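Local coordinates for epimerase domain-containing protein (PDB 6ZLK) that interconverts UDP-glucuronic acid and UDP-galacturonic acid by epimerisation at C4 of the sugar, with bound NAD as cofactor, at residues E132-L146 / G275-A287. Sequence-based numbering, arbitrary orientation.
Sequences EKSGAVSEDLLPIPL and GEPKQTWADISKA. With UGB ((2S,3R,4S,5R,6R)-6-[[[(2R,3S,4R,5R)-5-(2,4-dioxopyrimidin-1-yl)-3,4-dihydroxy-oxolan-2-yl]methoxy-hydroxy-phosphoryl]oxy-hydroxy-phosphoryl]oxy-3,4,5-trihydroxy-oxane-2-carboxylic acid), chain G.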
loop_
_atom_site.group_PDB
_atom_site.type_symbol
_atom_site.label_atom_id
_atom_site.label_comp_id
_atom_site.label_asym_id
_atom_site.label_seq_id
_atom_site.Cartn_x
_atom_site.Cartn_y
_atom_site.Cartn_z
ATOM N N GLU A 132 13.665 3.644 7.576
ATOM C CA GLU A 132 14.856 4.137 8.305
ATOM C C GLU A 132 14.619 5.579 8.699
ATOM O O GLU A 132 14.545 6.415 7.816
ATOM C CB GLU A 132 16.162 4.059 7.498
ATOM C CG GLU A 132 17.384 4.180 8.403
ATOM C CD GLU A 132 17.669 2.967 9.289
ATOM O OE1 GLU A 132 18.074 1.934 8.705
ATOM O OE2 GLU A 132 17.461 3.038 10.567
ATOM N N LYS A 133 14.578 5.862 9.998
ATOM C CA LYS A 133 14.465 7.237 10.531
ATOM C C LYS A 133 15.506 7.419 11.645
ATOM O O LYS A 133 15.885 6.425 12.291
ATOM C CB LYS A 133 13.043 7.480 11.043
ATOM C CG LYS A 133 11.919 7.138 10.056
ATOM C CD LYS A 133 11.692 8.221 9.026
ATOM C CE LYS A 133 10.448 8.008 8.188
ATOM N NZ LYS A 133 10.408 8.925 7.021
ATOM N N SER A 134 15.955 8.653 11.823
ATOM C CA SER A 134 16.785 9.084 12.972
ATOM C C SER A 134 15.843 9.554 14.084
ATOM O O SER A 134 14.800 10.201 13.791
ATOM C CB SER A 134 17.759 10.160 12.581
ATOM O OG SER A 134 17.093 11.409 12.452
ATOM N N GLY A 135 16.177 9.234 15.327
ATOM C CA GLY A 135 15.390 9.735 16.456
ATOM C C GLY A 135 14.168 8.852 16.703
ATOM O O GLY A 135 13.947 7.843 15.994
ATOM N N ALA A 136 13.433 9.157 17.766
ATOM C CA ALA A 136 12.194 8.455 18.132
ATOM C C ALA A 136 11.099 8.878 17.163
ATOM O O ALA A 136 10.892 10.058 16.922
ATOM C CB ALA A 136 11.838 8.753 19.551
ATOM N N VAL A 137 10.445 7.933 16.522
ATOM C CA VAL A 137 9.485 8.307 15.482
ATOM C C VAL A 137 8.105 8.577 16.093
ATOM O O VAL A 137 7.560 7.779 16.852
ATOM C CB VAL A 137 9.442 7.236 14.393
ATOM C CG1 VAL A 137 10.789 7.176 13.702
ATOM C CG2 VAL A 137 8.989 5.872 14.892
ATOM N N SER A 138 7.517 9.689 15.664
ATOM C CA SER A 138 6.134 9.976 16.040
ATOM C C SER A 138 5.204 9.597 14.873
ATOM O O SER A 138 5.652 9.439 13.717
ATOM C CB SER A 138 6.053 11.402 16.532
ATOM O OG SER A 138 6.244 12.230 15.433
ATOM N N GLU A 139 3.914 9.506 15.162
ATOM C CA GLU A 139 2.906 8.930 14.240
ATOM C C GLU A 139 2.580 9.829 13.041
ATOM O O GLU A 139 2.015 9.288 12.109
ATOM C CB GLU A 139 1.662 8.562 15.030
ATOM C CG GLU A 139 1.956 7.529 16.109
ATOM C CD GLU A 139 2.325 8.036 17.486
ATOM O OE1 GLU A 139 2.753 9.227 17.624
ATOM O OE2 GLU A 139 2.170 7.281 18.441
ATOM N N ASP A 140 2.999 11.104 13.044
ATOM C CA ASP A 140 2.733 12.054 11.939
ATOM C C ASP A 140 3.833 11.986 10.870
ATOM O O ASP A 140 3.686 12.646 9.820
ATOM C CB ASP A 140 2.535 13.471 12.480
ATOM C CG ASP A 140 3.644 14.019 13.378
ATOM O OD1 ASP A 140 4.517 13.218 13.807
ATOM O OD2 ASP A 140 3.636 15.287 13.646
ATOM N N LEU A 141 4.907 11.234 11.091
ATOM C CA LEU A 141 6.037 11.162 10.138
ATOM C C LEU A 141 5.592 10.539 8.817
ATOM O O LEU A 141 4.851 9.507 8.813
ATOM C CB LEU A 141 7.163 10.325 10.734
ATOM C CG LEU A 141 8.159 11.042 11.616
ATOM C CD1 LEU A 141 9.191 10.026 12.049
ATOM C CD2 LEU A 141 8.819 12.230 10.902
ATOM N N LEU A 142 6.148 11.007 7.713
ATOM C CA LEU A 142 5.917 10.358 6.403
ATOM C C LEU A 142 6.532 8.959 6.423
ATOM O O LEU A 142 7.729 8.765 6.550
ATOM C CB LEU A 142 6.497 11.213 5.271
ATOM C CG LEU A 142 5.556 11.311 4.072
ATOM C CD1 LEU A 142 5.855 12.518 3.205
ATOM C CD2 LEU A 142 5.621 10.023 3.270
ATOM N N PRO A 143 5.711 7.907 6.321
ATOM C CA PRO A 143 6.251 6.559 6.384
ATOM C C PRO A 143 6.763 6.142 5.001
ATOM O O PRO A 143 6.038 6.297 4.037
ATOM C CB PRO A 143 5.050 5.720 6.826
ATOM C CG PRO A 143 3.843 6.476 6.355
ATOM C CD PRO A 143 4.253 7.936 6.247
ATOM N N ILE A 144 7.953 5.585 4.973
ATOM C CA ILE A 144 8.557 5.052 3.732
ATOM C C ILE A 144 9.131 3.692 4.064
ATOM O O ILE A 144 10.273 3.530 4.462
ATOM C CB ILE A 144 9.605 5.974 3.108
ATOM C CG1 ILE A 144 9.163 7.435 3.009
ATOM C CG2 ILE A 144 9.939 5.398 1.737
ATOM N N PRO A 145 8.300 2.645 3.938
ATOM C CA PRO A 145 8.780 1.317 4.303
ATOM C C PRO A 145 10.041 0.896 3.544
ATOM O O PRO A 145 10.279 1.336 2.399
ATOM C CB PRO A 145 7.600 0.432 3.878
ATOM C CG PRO A 145 6.400 1.298 3.887
ATOM C CD PRO A 145 6.897 2.693 3.560
ATOM N N LEU A 146 10.862 0.087 4.202
ATOM C CA LEU A 146 12.094 -0.478 3.622
ATOM C C LEU A 146 11.879 -1.908 3.118
ATOM O O LEU A 146 12.773 -2.459 2.390
ATOM C CB LEU A 146 13.167 -0.511 4.707
ATOM C CG LEU A 146 14.207 0.592 4.703
ATOM C CD1 LEU A 146 15.202 0.281 5.841
ATOM C CD2 LEU A 146 14.896 0.668 3.327
ATOM N N GLY A 275 15.884 -4.933 3.500
ATOM C CA GLY A 275 14.539 -4.633 4.016
ATOM C C GLY A 275 14.525 -4.243 5.471
ATOM O O GLY A 275 13.448 -3.906 5.943
ATOM N N GLU A 276 15.655 -4.306 6.168
ATOM C CA GLU A 276 15.607 -4.115 7.642
ATOM C C GLU A 276 16.262 -2.797 7.973
ATOM O O GLU A 276 17.384 -2.537 7.530
ATOM C CB GLU A 276 16.375 -5.191 8.371
ATOM C CG GLU A 276 15.984 -6.579 8.003
ATOM C CD GLU A 276 16.391 -7.503 9.131
ATOM O OE1 GLU A 276 17.594 -7.880 9.183
ATOM O OE2 GLU A 276 15.512 -7.816 9.929
ATOM N N PRO A 277 15.621 -1.946 8.802
ATOM C CA PRO A 277 16.257 -0.731 9.275
ATOM C C PRO A 277 17.356 -1.024 10.308
ATOM O O PRO A 277 17.317 -2.051 11.003
ATOM C CB PRO A 277 15.100 0.010 9.967
ATOM C CG PRO A 277 14.216 -1.099 10.473
ATOM C CD PRO A 277 14.265 -2.153 9.384
ATOM N N LYS A 278 18.302 -0.101 10.438
ATOM C CA LYS A 278 19.399 -0.184 11.426
ATOM C C LYS A 278 18.858 0.072 12.825
ATOM O O LYS A 278 19.433 -0.385 13.801
ATOM C CB LYS A 278 20.498 0.833 11.107
ATOM C CG LYS A 278 21.337 0.447 9.894
ATOM C CD LYS A 278 22.376 1.499 9.515
ATOM C CE LYS A 278 23.483 1.661 10.545
ATOM N NZ LYS A 278 24.139 2.994 10.456
ATOM N N GLN A 279 17.788 0.837 12.934
ATOM C CA GLN A 279 17.257 1.266 14.241
ATOM C C GLN A 279 15.736 1.382 14.152
ATOM O O GLN A 279 15.216 1.923 13.142
ATOM C CB GLN A 279 17.839 2.648 14.569
ATOM C CG GLN A 279 17.175 3.344 15.742
ATOM C CD GLN A 279 17.839 4.676 15.996
ATOM O OE1 GLN A 279 17.291 5.741 15.702
ATOM N NE2 GLN A 279 19.087 4.612 16.456
ATOM N N THR A 280 15.034 0.993 15.213
ATOM C CA THR A 280 13.641 1.399 15.485
ATOM C C THR A 280 13.646 1.997 16.892
ATOM O O THR A 280 14.322 1.503 17.791
ATOM C CB THR A 280 12.616 0.286 15.288
ATOM O OG1 THR A 280 12.683 -0.657 16.358
ATOM C CG2 THR A 280 12.714 -0.406 13.953
ATOM N N TRP A 281 12.867 3.046 17.057
ATOM C CA TRP A 281 12.766 3.781 18.327
ATOM C C TRP A 281 11.427 4.514 18.308
ATOM O O TRP A 281 11.282 5.338 17.421
ATOM C CB TRP A 281 13.975 4.703 18.452
ATOM C CG TRP A 281 14.055 5.457 19.744
ATOM C CD1 TRP A 281 13.278 5.328 20.854
ATOM C CD2 TRP A 281 14.969 6.532 20.011
ATOM N NE1 TRP A 281 13.649 6.253 21.802
ATOM C CE2 TRP A 281 14.683 6.999 21.307
ATOM C CE3 TRP A 281 15.987 7.137 19.266
ATOM C CZ2 TRP A 281 15.412 8.047 21.883
ATOM C CZ3 TRP A 281 16.693 8.179 19.829
ATOM C CH2 TRP A 281 16.389 8.633 21.114
ATOM N N ALA A 282 10.458 4.073 19.098
ATOM C CA ALA A 282 9.119 4.694 19.113
ATOM C C ALA A 282 9.136 5.929 20.014
ATOM O O ALA A 282 9.641 5.882 21.129
ATOM C CB ALA A 282 8.086 3.724 19.597
ATOM N N ASP A 283 8.467 6.985 19.569
ATOM C CA ASP A 283 7.929 7.999 20.485
ATOM C C ASP A 283 6.564 7.443 20.921
ATOM O O ASP A 283 5.632 7.326 20.054
ATOM C CB ASP A 283 7.744 9.315 19.737
ATOM C CG ASP A 283 7.293 10.458 20.615
ATOM O OD1 ASP A 283 6.747 10.195 21.696
ATOM O OD2 ASP A 283 7.518 11.630 20.192
ATOM N N ILE A 284 6.447 7.086 22.185
ATOM C CA ILE A 284 5.193 6.519 22.729
ATOM C C ILE A 284 4.454 7.597 23.531
ATOM O O ILE A 284 3.611 7.247 24.317
ATOM C CB ILE A 284 5.494 5.249 23.537
ATOM C CG1 ILE A 284 6.529 5.489 24.644
ATOM C CG2 ILE A 284 5.913 4.130 22.594
ATOM C CD1 ILE A 284 6.691 4.329 25.615
ATOM N N SER A 285 4.785 8.885 23.360
ATOM C CA SER A 285 4.043 9.981 24.038
ATOM C C SER A 285 2.544 10.000 23.749
ATOM O O SER A 285 1.752 10.217 24.689
ATOM C CB SER A 285 4.683 11.311 23.634
ATOM O OG SER A 285 6.076 11.219 23.819
ATOM N N LYS A 286 2.139 9.743 22.519
ATOM C CA LYS A 286 0.710 9.769 22.192
ATOM C C LYS A 286 0.002 8.633 22.955
ATOM O O LYS A 286 -1.088 8.835 23.491
ATOM C CB LYS A 286 0.567 9.673 20.683
ATOM C CG LYS A 286 -0.863 9.738 20.217
ATOM C CD LYS A 286 -0.831 9.763 18.726
ATOM C CE LYS A 286 -2.106 10.168 18.071
ATOM N NZ LYS A 286 -2.015 10.030 16.599
ATOM N N ALA A 287 0.608 7.440 23.035
ATOM C CA ALA A 287 -0.029 6.325 23.755
ATOM C C ALA A 287 -0.177 6.667 25.240
ATOM O O ALA A 287 -1.165 6.290 25.845
ATOM C CB ALA A 287 0.799 5.077 23.623
HETATM N N1 UGB G . 18.095 -10.939 13.637
HETATM C C2 UGB G . 19.340 -11.503 13.851
HETATM O O2 UGB G . 20.356 -10.842 14.035
HETATM N N3 UGB G . 19.344 -12.869 13.860
HETATM C C4 UGB G . 18.267 -13.709 13.664
HETATM O O4 UGB G . 18.445 -14.926 13.687
HETATM C C5 UGB G . 17.016 -13.045 13.428
HETATM C C6 UGB G . 16.981 -11.709 13.420
HETATM P PA UGB G . 13.112 -9.655 14.855
HETATM P PB UGB G . 12.068 -7.315 13.459
HETATM O "O'P" UGB G . 7.739 -9.714 11.791
HETATM O "O'Q" UGB G . 6.124 -8.925 12.871
HETATM C "C1'" UGB G . 9.964 -6.229 12.370
HETATM O O1A UGB G . 13.204 -9.833 16.329
HETATM O O1B UGB G . 12.127 -8.054 12.163
HETATM C C1D UGB G . 18.001 -9.478 13.666
HETATM C "C2'" UGB G . 9.289 -4.956 12.838
HETATM O "O2'" UGB G . 10.266 -4.103 13.437
HETATM O O2A UGB G . 12.714 -10.787 13.982
HETATM O O2B UGB G . 13.047 -6.243 13.759
HETATM C C2D UGB G . 17.116 -8.950 12.544
HETATM O O2D UGB G . 17.901 -8.883 11.369
HETATM C "C3'" UGB G . 8.201 -5.324 13.824
HETATM O "O3'" UGB G . 7.527 -4.135 14.253
HETATM O O3A UGB G . 12.110 -8.437 14.598
HETATM O O3B UGB G . 10.588 -6.722 13.555
HETATM C C3D UGB G . 16.677 -7.606 13.134
HETATM O O3D UGB G . 17.653 -6.607 12.880
HETATM C "C4'" UGB G . 7.277 -6.368 13.192
HETATM O "O4'" UGB G . 6.713 -5.887 11.966
HETATM C C4D UGB G . 16.582 -7.891 14.641
HETATM O O4D UGB G . 17.370 -9.087 14.863
HETATM C "C5'" UGB G . 8.110 -7.612 12.872
HETATM O "O5'" UGB G . 9.038 -7.193 11.869
HETATM C C5D UGB G . 15.190 -8.098 15.177
HETATM O O5D UGB G . 14.506 -9.050 14.336
HETATM C "C6'" UGB G . 7.263 -8.830 12.466
HETATM O O HOH W 1 18.430 8.288 15.589
HETATM O O HOH W 2 9.590 12.178 18.360
HETATM O O HOH W 3 2.492 6.469 21.160
HETATM O O HOH W 4 3.834 9.459 20.170
#
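The carboxylate of E132 is gripped by two successive backbone amides: K278 N gives OE1 a nearly straight bond of 2.7 Å, while Q279 N reaches OE2 at 3.2 Å on a more bent path (137°). Each oxygen is met on its syn lone pair, so the pair of N-H groups holds the flat group by the side its two oxygens share. With CG anti to the backbone N (chi1 -163°) and a bend at chi2, the chain of E132 brings its end round to P277-Q279.

Farther along, V137 and A282 form a single beta bridge. V137 N donates to W281 O (2.9 Å), and D283 N returns a bond to V137 O from above the carbonyl plane. Beside it the methyl of A136 sits squarely over the five-membered ring of W281, a CH-pi contact with CB 3.7 Å from the centroid.

At the far end E139 lies obliquely across the aliphatic part of K286, OE2 being 3.6 Å from K286 CB. One water takes the N-H of K286 and lies within bonding distance of both E139 OE1 and D283 O; E139 OE2 is also bonded to N241, and the ammonium of K286 pairs with E238. D283 OD1 accepts from S285 N in an Asx turn at the start of helix 285-291.

E276 faces the uridine ribose of the bound UDP-sugar and forms a salt bridge with R88. The contact thus joins the loop between strand 120-126 and helix 148-167 to the chain leading into helix 285-291, with V137 and A282 packed on F177 of strand 171-180 and T280 bonded to strand 212-217.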